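Local coordinates for protein carbohydrate binding module (Cellvibrio japonicus, PDB 2XHH) that probably binds plant cell-wall polysaccharides such as xylan and galactan in a calcium-dependent way, as a carbohydrate-binding module of family CBM60, at residues L19-T24 with A40-T45; G46-A51 with G108-E113; V61-I66 with G103-G108. One frame throughout, in Å; residues are numbered along the deposited sequence. Where two conformers were deposited one is given.

Contact 1 of 3, residues L19-T24 with A40-T45. With LMR ((2S)-2-hydroxybutanedioic acid), chain B.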
ATOM      1  N   LEU A  19       5.805   1.303  -4.047  1.00  9.07           N
ATOM      2  CA  LEU A  19       5.674  -0.114  -3.723  1.00 10.12           C
ATOM      3  C   LEU A  19       7.032  -0.586  -3.246  1.00  9.82           C
ATOM      4  O   LEU A  19       8.037  -0.517  -3.982  1.00  9.19           O
ATOM      5  CB  LEU A  19       5.212  -0.930  -4.936  1.00 10.08           C
ATOM      6  CG  LEU A  19       5.161  -2.447  -4.782  1.00  9.50           C
ATOM      7  CD1 LEU A  19       4.116  -2.855  -3.743  1.00 10.22           C
ATOM      8  CD2 LEU A  19       4.930  -3.134  -6.141  1.00 12.03           C
ATOM      9  N   GLN A  20       7.054  -1.036  -1.996  1.00  8.01           N
ATOM     10  CA  GLN A  20       8.258  -1.512  -1.365  1.00  7.40           C
ATOM     11  C   GLN A  20       8.086  -2.993  -0.985  1.00  7.20           C
ATOM     12  O   GLN A  20       7.037  -3.410  -0.457  1.00 10.83           O
ATOM     13  CB  GLN A  20       8.592  -0.680  -0.137  1.00 10.78           C
ATOM     14  CG  GLN A  20       8.685   0.794  -0.414  1.00 11.76           C
ATOM     15  CD  GLN A  20       8.666   1.663   0.832  1.00 15.49           C
ATOM     16  OE1 GLN A  20       8.327   1.209   1.917  1.00 15.77           O
ATOM     17  NE2 GLN A  20       9.004   2.942   0.661  1.00 18.67           N
ATOM     18  N   VAL A  21       9.116  -3.784  -1.280  1.00  7.94           N
ATOM     19  CA  VAL A  21       9.099  -5.211  -0.964  1.00  7.38           C
ATOM     20  C   VAL A  21      10.389  -5.558  -0.228  1.00  7.65           C
ATOM     21  O   VAL A  21      11.506  -5.402  -0.750  1.00 10.44           O
ATOM     22  CB  VAL A  21       8.896  -6.074  -2.232  1.00  7.41           C
ATOM     23  CG1 VAL A  21       8.904  -7.605  -1.875  1.00  9.41           C
ATOM     24  CG2 VAL A  21       7.585  -5.625  -2.973  1.00 10.94           C
ATOM     25  N   GLY A  22      10.231  -6.000   1.013  1.00  9.41           N
ATOM     26  CA  GLY A  22      11.372  -6.293   1.876  1.00 10.25           C
ATOM     27  C   GLY A  22      12.305  -5.108   2.041  1.00 11.31           C
ATOM     28  O   GLY A  22      13.526  -5.282   2.166  1.00 16.57           O
ATOM     29  N   GLY A  23      11.740  -3.903   2.013  1.00 12.87           N
ATOM     30  CA  GLY A  23      12.509  -2.676   2.212  1.00 15.13           C
ATOM     31  C   GLY A  23      13.036  -2.037   0.942  1.00 12.10           C
ATOM     32  O   GLY A  23      13.614  -0.944   0.988  1.00 17.75           O
ATOM     33  N   THR A  24      12.854  -2.724  -0.183  1.00 12.90           N
ATOM     34  CA  THR A  24      13.339  -2.256  -1.481  1.00 10.75           C
ATOM     35  C   THR A  24      12.213  -1.590  -2.254  1.00  9.50           C
ATOM     36  O   THR A  24      11.170  -2.175  -2.448  1.00 11.17           O
ATOM     37  CB  THR A  24      13.854  -3.435  -2.300  1.00 12.49           C
ATOM     38  OG1 THR A  24      14.924  -4.053  -1.576  1.00 13.36           O
ATOM     39  CG2 THR A  24      14.352  -2.989  -3.693  1.00 14.29           C
ATOM     40  N   ALA A  40       3.302  -3.872 -10.977  1.00 12.13           N
ATOM     41  CA  ALA A  40       4.735  -4.103 -11.006  1.00 13.44           C
ATOM     42  C   ALA A  40       4.979  -5.594 -10.767  1.00 11.02           C
ATOM     43  O   ALA A  40       4.103  -6.294 -10.313  1.00 13.47           O
ATOM     44  CB  ALA A  40       5.455  -3.265  -9.934  1.00 17.03           C
ATOM     45  N   SER A  41       6.178  -6.037 -11.130  1.00 12.08           N
ATOM     46  CA  SER A  41       6.626  -7.389 -10.841  0.50 10.86           C
ATOM     47  C   SER A  41       8.001  -7.360 -10.208  1.00 10.19           C
ATOM     48  O   SER A  41       8.807  -6.474 -10.481  1.00 12.80           O
ATOM     49  CB  SER A  41       6.643  -8.260 -12.101  0.50 14.60           C
ATOM     50  OG  SER A  41       7.423  -7.665 -13.121  0.50 19.37           O
ATOM     51  N   THR A  42       8.245  -8.335  -9.343  1.00  9.82           N
ATOM     52  CA  THR A  42       9.502  -8.456  -8.647  1.00 10.12           C
ATOM     53  C   THR A  42       9.735  -9.897  -8.188  1.00  9.11           C
ATOM     54  O   THR A  42       8.790 -10.610  -7.855  1.00  9.59           O
ATOM     55  CB  THR A  42       9.554  -7.537  -7.397  1.00 10.55           C
ATOM     56  OG1 THR A  42      10.832  -7.676  -6.767  1.00 11.37           O
ATOM     57  CG2 THR A  42       8.428  -7.871  -6.385  1.00 12.46           C
ATOM     58  N   SER A  43      11.012 -10.289  -8.188  1.00 10.19           N
ATOM     59  CA  SER A  43      11.455 -11.568  -7.638  0.50 12.82           C
ATOM     60  C   SER A  43      11.594 -11.526  -6.120  1.00 10.96           C
ATOM     61  O   SER A  43      11.716 -12.584  -5.462  1.00 13.44           O
ATOM     62  CB  SER A  43      12.796 -11.953  -8.247  0.50 17.15           C
ATOM     63  OG  SER A  43      12.696 -11.963  -9.652  0.50 24.87           O
ATOM     64  N   LEU A  44      11.584 -10.316  -5.562  1.00 10.32           N
ATOM     65  CA  LEU A  44      11.673 -10.142  -4.110  1.00 10.12           C
ATOM     66  C   LEU A  44      10.426 -10.675  -3.422  1.00  9.43           C
ATOM     67  O   LEU A  44       9.360 -10.659  -4.010  1.00 10.11           O
ATOM     68  CB  LEU A  44      11.878  -8.681  -3.771  1.00  8.97           C
ATOM     69  CG  LEU A  44      13.176  -8.033  -4.295  1.00  9.95           C
ATOM     70  CD1 LEU A  44      13.188  -6.504  -4.034  1.00 15.22           C
ATOM     71  CD2 LEU A  44      14.412  -8.739  -3.703  1.00 14.25           C
ATOM     72  N   THR A  45      10.574 -11.219  -2.209  1.00 10.90           N
ATOM     73  CA  THR A  45       9.419 -11.830  -1.529  1.00 12.64           C
ATOM     74  C   THR A  45       9.147 -11.297  -0.129  1.00  8.05           C
ATOM     75  O   THR A  45       8.265 -11.830   0.602  1.00 11.58           O
ATOM     76  CB  THR A  45       9.519 -13.361  -1.422  1.00 16.63           C
ATOM     77  OG1 THR A  45      10.743 -13.708  -0.767  1.00 18.77           O
ATOM     78  CG2 THR A  45       9.401 -14.026  -2.801  1.00 19.04           C
TER
HETATM   79  C1  LMR B1120      14.914 -14.587 -14.166  0.50 18.20           C
HETATM   80  O1A LMR B1120      15.121 -13.435 -14.608  0.50 19.34           O
HETATM   81  O1B LMR B1120      15.817 -15.448 -14.159  0.50 22.55           O
HETATM   82  C2  LMR B1120      13.579 -14.929 -13.595  0.50 16.76           C
HETATM   83  O2  LMR B1120      13.447 -16.332 -13.427  0.50 18.99           O
HETATM   84  C3  LMR B1120      13.513 -14.187 -12.267  0.50 15.59           C
HETATM   85  C4  LMR B1120      12.146 -14.352 -11.673  0.50 16.05           C
HETATM   86  O4A LMR B1120      11.138 -14.074 -12.359  0.50 14.19           O
HETATM   87  O4B LMR B1120      12.033 -14.780 -10.505  0.50 18.47           O
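A40 meets L19 across the interface between the two sheets of a beta-sandwich, its CB lying 3.8 Å from L19 CD2. Strand 36-42 belongs to one sheet and strand 16-21 to the other; no hydrogen bond joins the two segments, and apolar packing does most of the work. The T42 and V21 side chains slide past each other in opposite directions, a loose touch of T42 CG2 on V21 CG2 at 4.2 Å. The T42 hydroxyl, with OG1 anti to the backbone N (chi1 -179°), turns instead to its own segment and accepts from L44 N at 3.0 Å, an ST turn that bends the chain as the strand ends. S43 points away from V21; in one of its two conformers its OG comes 3.0 Å from carboxylate oxygen O4B of the bound (2S)-2-hydroxybutanedioic acid, a weak and doubtful hydrogen bond. L44 then turns back to the hairpin. Its CB packs on V21 CG1 at 3.7 Å, while its side chain crosses that of T24, in the type I' turn V21-T24, at about a right angle. T45 adds its backbone, the N lying 4.0 Å from V21 CG1. At the T24 end of the turn, L44 CD1 sits 3.6 Å from T24 CB, with T24 CG2 nearly as close.

Contact 2 of 3, residues G46-A51 with G108-E113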
ATOM      1  N   GLY A  46       9.858 -10.259   0.255  1.00  9.83           N
ATOM      2  CA  GLY A  46       9.649  -9.669   1.575  1.00  8.68           C
ATOM      3  C   GLY A  46       8.313  -8.980   1.819  1.00  6.87           C
ATOM      4  O   GLY A  46       7.387  -9.005   0.995  1.00  8.44           O
ATOM      5  N   GLU A  47       8.228  -8.350   2.990  1.00  7.49           N
ATOM      6  CA  GLU A  47       7.061  -7.561   3.353  1.00  5.84           C
ATOM      7  C   GLU A  47       6.715  -6.521   2.287  1.00  5.49           C
ATOM      8  O   GLU A  47       7.566  -5.734   1.874  1.00  8.77           O
ATOM      9  CB  GLU A  47       7.333  -6.825   4.658  1.00  8.50           C
ATOM     10  CG  GLU A  47       6.186  -5.955   5.118  1.00  9.94           C
ATOM     11  CD  GLU A  47       6.535  -5.013   6.251  1.00 11.29           C
ATOM     12  OE1 GLU A  47       7.738  -4.798   6.568  1.00 12.90           O
ATOM     13  OE2 GLU A  47       5.575  -4.469   6.828  1.00 13.54           O
ATOM     14  N   ILE A  48       5.456  -6.513   1.883  1.00  5.62           N
ATOM     15  CA  ILE A  48       4.939  -5.560   0.919  1.00  4.48           C
ATOM     16  C   ILE A  48       4.372  -4.359   1.635  1.00  5.59           C
ATOM     17  O   ILE A  48       3.468  -4.487   2.478  1.00  6.64           O
ATOM     18  CB  ILE A  48       3.793  -6.140   0.044  1.00  6.12           C
ATOM     19  CG1 ILE A  48       4.277  -7.385  -0.699  1.00  5.88           C
ATOM     20  CG2 ILE A  48       3.262  -5.051  -0.950  1.00  6.82           C
ATOM     21  CD1 ILE A  48       3.129  -8.274  -1.254  1.00  7.57           C
ATOM     22  N   ARG A  49       4.889  -3.181   1.279  1.00  6.62           N
ATOM     23  CA  ARG A  49       4.336  -1.907   1.761  1.00  5.36           C
ATOM     24  C   ARG A  49       3.928  -1.030   0.576  1.00  7.59           C
ATOM     25  O   ARG A  49       4.620  -0.994  -0.449  1.00  8.01           O
ATOM     26  CB  ARG A  49       5.342  -1.126   2.605  1.00  7.93           C
ATOM     27  CG  ARG A  49       5.888  -1.833   3.802  1.00  6.83           C
ATOM     28  CD  ARG A  49       6.893  -0.996   4.549  1.00  7.97           C
ATOM     29  NE  ARG A  49       7.390  -1.721   5.703  1.00  8.72           N
ATOM     30  CZ  ARG A  49       8.349  -1.281   6.512  1.00 10.46           C
ATOM     31  NH1 ARG A  49       8.890  -0.087   6.326  1.00 11.87           N
ATOM     32  NH2 ARG A  49       8.769  -2.037   7.522  1.00 12.85           N
ATOM     33  N   VAL A  50       2.807  -0.333   0.751  1.00  7.32           N
ATOM     34  CA  VAL A  50       2.411   0.770  -0.104  1.00  4.84           C
ATOM     35  C   VAL A  50       2.599   2.028   0.706  1.00  6.41           C
ATOM     36  O   VAL A  50       1.898   2.252   1.704  1.00  7.95           O
ATOM     37  CB  VAL A  50       0.977   0.624  -0.605  1.00  5.79           C
ATOM     38  CG1 VAL A  50       0.578   1.832  -1.452  1.00  8.78           C
ATOM     39  CG2 VAL A  50       0.806  -0.761  -1.358  1.00  8.13           C
ATOM     40  N   ALA A  51       3.585   2.820   0.281  1.00  6.42           N
ATOM     41  CA  ALA A  51       4.080   3.978   1.051  1.00  5.71           C
ATOM     42  C   ALA A  51       3.762   5.293   0.354  1.00  7.18           C
ATOM     43  O   ALA A  51       4.061   5.475  -0.827  1.00  9.91           O
ATOM     44  CB  ALA A  51       5.596   3.880   1.283  1.00  7.10           C
ATOM     45  N   GLY A 108       1.729  -7.515   4.248  1.00  7.85           N
ATOM     46  CA  GLY A 108       2.338  -8.779   4.533  1.00  8.08           C
ATOM     47  C   GLY A 108       3.353  -9.197   3.493  1.00  4.28           C
ATOM     48  O   GLY A 108       3.482  -8.581   2.433  1.00  6.63           O
ATOM     49  N   ASN A 109       4.065 -10.264   3.830  1.00  5.62           N
ATOM     50  CA  ASN A 109       5.034 -10.873   2.942  1.00  5.04           C
ATOM     51  C   ASN A 109       4.368 -11.317   1.643  1.00  5.26           C
ATOM     52  O   ASN A 109       3.173 -11.635   1.602  1.00  6.16           O
ATOM     53  CB  ASN A 109       5.729 -12.086   3.601  1.00  7.26           C
ATOM     54  CG  ASN A 109       6.658 -11.703   4.760  1.00  8.52           C
ATOM     55  OD1 ASN A 109       6.284 -10.934   5.617  1.00 12.74           O
ATOM     56  ND2 ASN A 109       7.847 -12.281   4.802  1.00 12.43           N
ATOM     57  N   VAL A 110       5.168 -11.403   0.593  1.00  7.04           N
ATOM     58  CA  VAL A 110       4.652 -11.871  -0.700  1.00  7.52           C
ATOM     59  C   VAL A 110       4.080 -13.279  -0.558  1.00  6.74           C
ATOM     60  O   VAL A 110       2.977 -13.559  -1.036  1.00  8.27           O
ATOM     61  CB  VAL A 110       5.710 -11.809  -1.820  1.00  6.36           C
ATOM     62  CG1 VAL A 110       5.184 -12.475  -3.103  1.00 10.50           C
ATOM     63  CG2 VAL A 110       6.154 -10.380  -2.091  1.00  8.56           C
ATOM     64  N   SER A 111       4.826 -14.163   0.107  1.00  5.60           N
ATOM     65  CA  SER A 111       4.384 -15.537   0.301  1.00  8.10           C
ATOM     66  C   SER A 111       3.857 -15.741   1.723  1.00  7.35           C
ATOM     67  O   SER A 111       4.514 -15.462   2.710  1.00 10.98           O
ATOM     68  CB  SER A 111       5.492 -16.527  -0.029  1.00 13.68           C
ATOM     69  OG  SER A 111       4.986 -17.867  -0.001  1.00 17.57           O
ATOM     70  N   LEU A 112       2.617 -16.190   1.778  1.00 10.66           N
ATOM     71  CA  LEU A 112       1.910 -16.451   3.016  1.00 10.89           C
ATOM     72  C   LEU A 112       1.614 -17.948   3.139  1.00  9.53           C
ATOM     73  O   LEU A 112       1.717 -18.707   2.198  1.00 14.17           O
ATOM     74  CB  LEU A 112       0.625 -15.633   3.041  1.00  9.42           C
ATOM     75  CG  LEU A 112       0.807 -14.112   2.952  1.00  8.25           C
ATOM     76  CD1 LEU A 112      -0.595 -13.443   2.900  1.00 10.95           C
ATOM     77  CD2 LEU A 112       1.701 -13.571   4.085  1.00  7.95           C
ATOM     78  N   GLU A 113       1.265 -18.356   4.342  1.00 13.84           N
ATOM     79  CA  GLU A 113       1.086 -19.755   4.632  1.00 14.65           C
ATOM     80  C   GLU A 113      -0.115 -19.987   5.487  1.00 14.47           C
ATOM     81  O   GLU A 113      -0.442 -19.173   6.354  1.00 14.60           O
ATOM     82  CB  GLU A 113       2.330 -20.306   5.323  1.00 15.57           C
ATOM     83  CG  GLU A 113       2.320 -21.813   5.406  1.00 23.99           C
ATOM     84  CD  GLU A 113       3.546 -22.373   6.046  1.00 32.99           C
ATOM     85  OE1 GLU A 113       4.414 -21.571   6.475  1.00 42.38           O
ATOM     86  OE2 GLU A 113       3.633 -23.627   6.120  1.00 42.75           O
TER
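The flat amide of N109 comes up beside the backbone of E47, its OD1 4.1 Å from E47 CA. At the edge of the other flat group, the R49 guanidinium, stands the E47 carboxylate carbon CD, in plane. R49 NH2 binds E47 OE1 at 3.1 Å in a bent salt bridge, meeting the oxygen on its syn side but tilted out of both planes. E47 OE2 is taken by S106 OG, and R49 also makes a cation-pi contact with Y104, so both charged ends are tied to strand 103-109. Across the contact the antiparallel neighbours 47-52 and 103-109 come together where the sheet of the beta-sandwich frays into loop. The backbone bond from I48 N to G108 O is 2.9 Å and nearly straight, whereas V110 N to G46 O is longer, 3.3 Å, and bent to 135°. That same G46 oxygen accepts a CA-H...O contact from N109 CA. On the face of the sheet that carries I48, its CG1, anti to the carbonyl carbon (chi1 -58°), carries CD1 toward the loop. There I48 CD1 meets V110 CG2 at 3.8 Å, the two side chains at about a right angle. R73 takes the carbonyl oxygens of N109 and V110 from outside the two segments.

Contact 3 of 3, residues V61-I66 with G103-G108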
ATOM      1  N   VAL A  61      -3.721   9.929   0.469  1.00  5.33           N
ATOM      2  CA  VAL A  61      -3.822   8.721  -0.354  1.00  8.00           C
ATOM      3  C   VAL A  61      -4.870   7.766   0.212  1.00  7.94           C
ATOM      4  O   VAL A  61      -4.941   7.545   1.420  1.00  8.49           O
ATOM      5  CB  VAL A  61      -2.440   8.008  -0.489  1.00  7.88           C
ATOM      6  CG1 VAL A  61      -2.574   6.635  -1.173  1.00  9.80           C
ATOM      7  CG2 VAL A  61      -1.434   8.906  -1.243  1.00  8.05           C
ATOM      8  N   GLN A  62      -5.660   7.195  -0.685  1.00  6.13           N
ATOM      9  CA  GLN A  62      -6.596   6.149  -0.340  1.00  5.53           C
ATOM     10  C   GLN A  62      -6.252   4.922  -1.165  1.00  6.39           C
ATOM     11  O   GLN A  62      -6.234   4.963  -2.404  1.00  6.92           O
ATOM     12  CB  GLN A  62      -8.044   6.561  -0.608  1.00  6.90           C
ATOM     13  CG  GLN A  62      -9.080   5.564  -0.062  1.00  9.66           C
ATOM     14  CD  GLN A  62     -10.506   5.939  -0.414  1.00  9.55           C
ATOM     15  OE1 GLN A  62     -10.744   6.678  -1.366  1.00 12.45           O
ATOM     16  NE2 GLN A  62     -11.469   5.429   0.358  1.00 14.40           N
ATOM     17  N   VAL A  63      -5.977   3.833  -0.465  1.00  5.69           N
ATOM     18  CA  VAL A  63      -5.636   2.550  -1.100  1.00  5.47           C
ATOM     19  C   VAL A  63      -6.798   1.587  -0.933  1.00  7.17           C
ATOM     20  O   VAL A  63      -7.265   1.342   0.173  1.00  8.66           O
ATOM     21  CB  VAL A  63      -4.363   1.921  -0.467  1.00  6.46           C
ATOM     22  CG1 VAL A  63      -3.979   0.628  -1.173  1.00  8.03           C
ATOM     23  CG2 VAL A  63      -3.206   2.960  -0.399  1.00  7.76           C
ATOM     24  N   ASP A  64      -7.268   1.047  -2.057  1.00  8.40           N
ATOM     25  CA  ASP A  64      -8.353   0.088  -2.033  1.00  7.90           C
ATOM     26  C   ASP A  64      -7.833  -1.289  -1.597  1.00  8.85           C
ATOM     27  O   ASP A  64      -8.329  -1.902  -0.648  1.00  7.96           O
ATOM     28  CB  ASP A  64      -9.002   0.011  -3.405  1.00 10.70           C
ATOM     29  CG  ASP A  64     -10.415  -0.471  -3.357  1.00 16.26           C
ATOM     30  OD1 ASP A  64     -10.829  -1.002  -2.291  1.00 17.72           O
ATOM     31  OD2 ASP A  64     -11.087  -0.326  -4.401  1.00 21.69           O
ATOM     32  N   TYR A  65      -6.824  -1.751  -2.321  1.00  6.26           N
ATOM     33  CA  TYR A  65      -6.295  -3.077  -2.153  1.00  6.41           C
ATOM     34  C   TYR A  65      -5.037  -3.254  -2.976  1.00  5.99           C
ATOM     35  O   TYR A  65      -4.706  -2.414  -3.811  1.00  8.98           O
ATOM     36  CB  TYR A  65      -7.339  -4.134  -2.533  1.00  8.58           C
ATOM     37  CG  TYR A  65      -7.887  -4.098  -3.950  1.00  8.04           C
ATOM     38  CD1 TYR A  65      -7.115  -4.477  -5.038  1.00  9.12           C
ATOM     39  CD2 TYR A  65      -9.208  -3.753  -4.185  1.00 12.48           C
ATOM     40  CE1 TYR A  65      -7.633  -4.475  -6.314  1.00 10.10           C
ATOM     41  CE2 TYR A  65      -9.753  -3.752  -5.474  1.00 13.07           C
ATOM     42  CZ  TYR A  65      -8.958  -4.115  -6.536  1.00 10.99           C
ATOM     43  OH  TYR A  65      -9.471  -4.135  -7.818  1.00 15.79           O
ATOM     44  N   ILE A  66      -4.353  -4.359  -2.729  1.00  7.34           N
ATOM     45  CA  ILE A  66      -3.368  -4.858  -3.676  1.00  5.04           C
ATOM     46  C   ILE A  66      -3.755  -6.271  -4.101  1.00  3.80           C
ATOM     47  O   ILE A  66      -4.552  -6.946  -3.451  1.00  6.37           O
ATOM     48  CB  ILE A  66      -1.916  -4.812  -3.135  1.00  6.84           C
ATOM     49  CG1 ILE A  66      -1.654  -5.927  -2.114  1.00  5.76           C
ATOM     50  CG2 ILE A  66      -1.606  -3.400  -2.543  1.00  7.48           C
ATOM     51  CD1 ILE A  66      -0.149  -6.065  -1.685  1.00  8.36           C
ATOM     52  N   GLY A 103       3.687   7.617   5.365  1.00  6.69           N
ATOM     53  CA  GLY A 103       3.655   6.323   6.019  1.00  7.25           C
ATOM     54  C   GLY A 103       3.189   5.273   5.038  1.00  7.48           C
ATOM     55  O   GLY A 103       3.176   5.505   3.817  1.00  8.67           O
ATOM     56  N   TYR A 104       2.834   4.109   5.562  1.00  5.37           N
ATOM     57  CA  TYR A 104       2.498   3.001   4.702  1.00  6.09           C
ATOM     58  C   TYR A 104       1.429   2.100   5.289  1.00  6.91           C
ATOM     59  O   TYR A 104       1.177   2.091   6.507  1.00  7.10           O
ATOM     60  CB  TYR A 104       3.742   2.169   4.383  1.00  7.21           C
ATOM     61  CG  TYR A 104       4.433   1.582   5.587  1.00  5.73           C
ATOM     62  CD1 TYR A 104       4.026   0.365   6.114  1.00  8.56           C
ATOM     63  CD2 TYR A 104       5.480   2.257   6.201  1.00  9.32           C
ATOM     64  CE1 TYR A 104       4.658  -0.180   7.242  1.00 10.64           C
ATOM     65  CE2 TYR A 104       6.108   1.735   7.301  1.00 11.24           C
ATOM     66  CZ  TYR A 104       5.693   0.505   7.826  1.00 10.64           C
ATOM     67  OH  TYR A 104       6.337  -0.026   8.920  1.00 15.23           O
ATOM     68  N   ILE A 105       0.817   1.340   4.387  1.00  6.30           N
ATOM     69  CA  ILE A 105       0.024   0.191   4.743  1.00  5.37           C
ATOM     70  C   ILE A 105       0.885  -1.006   4.394  1.00  5.06           C
ATOM     71  O   ILE A 105       1.426  -1.120   3.275  1.00  6.24           O
ATOM     72  CB  ILE A 105      -1.331   0.119   3.980  1.00  7.10           C
ATOM     73  CG1 ILE A 105      -2.117   1.417   4.196  1.00  8.43           C
ATOM     74  CG2 ILE A 105      -2.098  -1.122   4.403  1.00  6.28           C
ATOM     75  CD1 ILE A 105      -3.386   1.582   3.345  1.00  8.07           C
ATOM     76  N   SER A 106       1.020  -1.905   5.349  1.00  6.28           N
ATOM     77  CA  SER A 106       1.693  -3.180   5.107  1.00  6.86           C
ATOM     78  C   SER A 106       0.683  -4.253   4.766  1.00  6.36           C
ATOM     79  O   SER A 106      -0.326  -4.415   5.449  1.00  8.42           O
ATOM     80  CB  SER A 106       2.524  -3.637   6.301  1.00  8.94           C
ATOM     81  OG  SER A 106       3.130  -4.887   6.012  1.00 10.05           O
ATOM     82  N   PHE A 107       0.975  -4.982   3.695  1.00  6.22           N
ATOM     83  CA  PHE A 107       0.101  -6.044   3.206  1.00  8.51           C
ATOM     84  C   PHE A 107       0.662  -7.434   3.458  1.00  7.79           C
ATOM     85  O   PHE A 107       0.107  -8.422   2.959  1.00  9.23           O
ATOM     86  CB  PHE A 107      -0.172  -5.845   1.715  1.00  7.09           C
ATOM     87  CG  PHE A 107      -1.063  -4.678   1.434  1.00  6.56           C
ATOM     88  CD1 PHE A 107      -2.440  -4.842   1.292  1.00  6.84           C
ATOM     89  CD2 PHE A 107      -0.528  -3.405   1.350  1.00  4.57           C
ATOM     90  CE1 PHE A 107      -3.250  -3.745   1.041  1.00  6.05           C
ATOM     91  CE2 PHE A 107      -1.333  -2.312   1.106  1.00  7.03           C
ATOM     92  CZ  PHE A 107      -2.695  -2.479   0.950  1.00  7.29           C
ATOM     93  N   GLY A 108       1.729  -7.515   4.248  1.00  7.85           N
ATOM     94  CA  GLY A 108       2.338  -8.779   4.533  1.00  8.08           C
ATOM     95  C   GLY A 108       3.353  -9.197   3.493  1.00  4.28           C
ATOM     96  O   GLY A 108       3.482  -8.581   2.433  1.00  6.63           O
TER
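I66 and F107 make the CH-pi part of this contact: I66 CG2 stands over the centre of the phenyl ring, 3.8 Å from the centroid and 10° off the normal. The I66 chain lies over that same face, I66 CG1 above F107 CD1, and I66 CD1 3.4 Å from F107 CB, a tight fit. With CG1 set between backbone N and carbonyl carbon (chi1 75°), I66 can turn CG2 and the CG1-CD1 arm to the ring together. The remaining packing is apolar. V63 CG1 approaches F107 CZ obliquely at 4.0 Å, and V63 meets I105 tip to tip, V63 CB to I105 CD1 at 3.9 Å. Hydrogen bonds across the pair are absent, as expected for strands of opposite sheets in a beta-sandwich; the axes of the two segments lie 9.1 Å apart and run 24° from parallel. One weak polar link stays within the second strand, G108 N to S106 OG at 3.5 Å. In the first strand D64 and Y65 form a classic beta bulge facing R7. Around this core, strand 47-52 adds I48 and V50 against I66, and V50 against F107; strand 2-10 pairs with 61-68 in one sheet, and 47-52 with 103-109 in the other.

Contact 3 is the core of the three, its centre about 3 Å from that of the chain, against about 12 and 10 Å for the centres of contacts 1 and 2, which lie nearer the surface. Contacts 1 and 3 both join opposite sheets chiefly through apolar packing, with no hydrogen bond across, but an aromatic ring dominates the inner one, aliphatic side chains and threonine methyls the outer. Contact 2 instead links neighbours within one sheet, so backbone bonds come first. Probable backbone hydrogen bonds tie it to both others: Q20 O to R49 N and G22 N to E47 O for contact 1, I48 O to F107 N for contact 3, which shares G108 and a side-chain bond from E47. Contacts 1 and 3 do not touch.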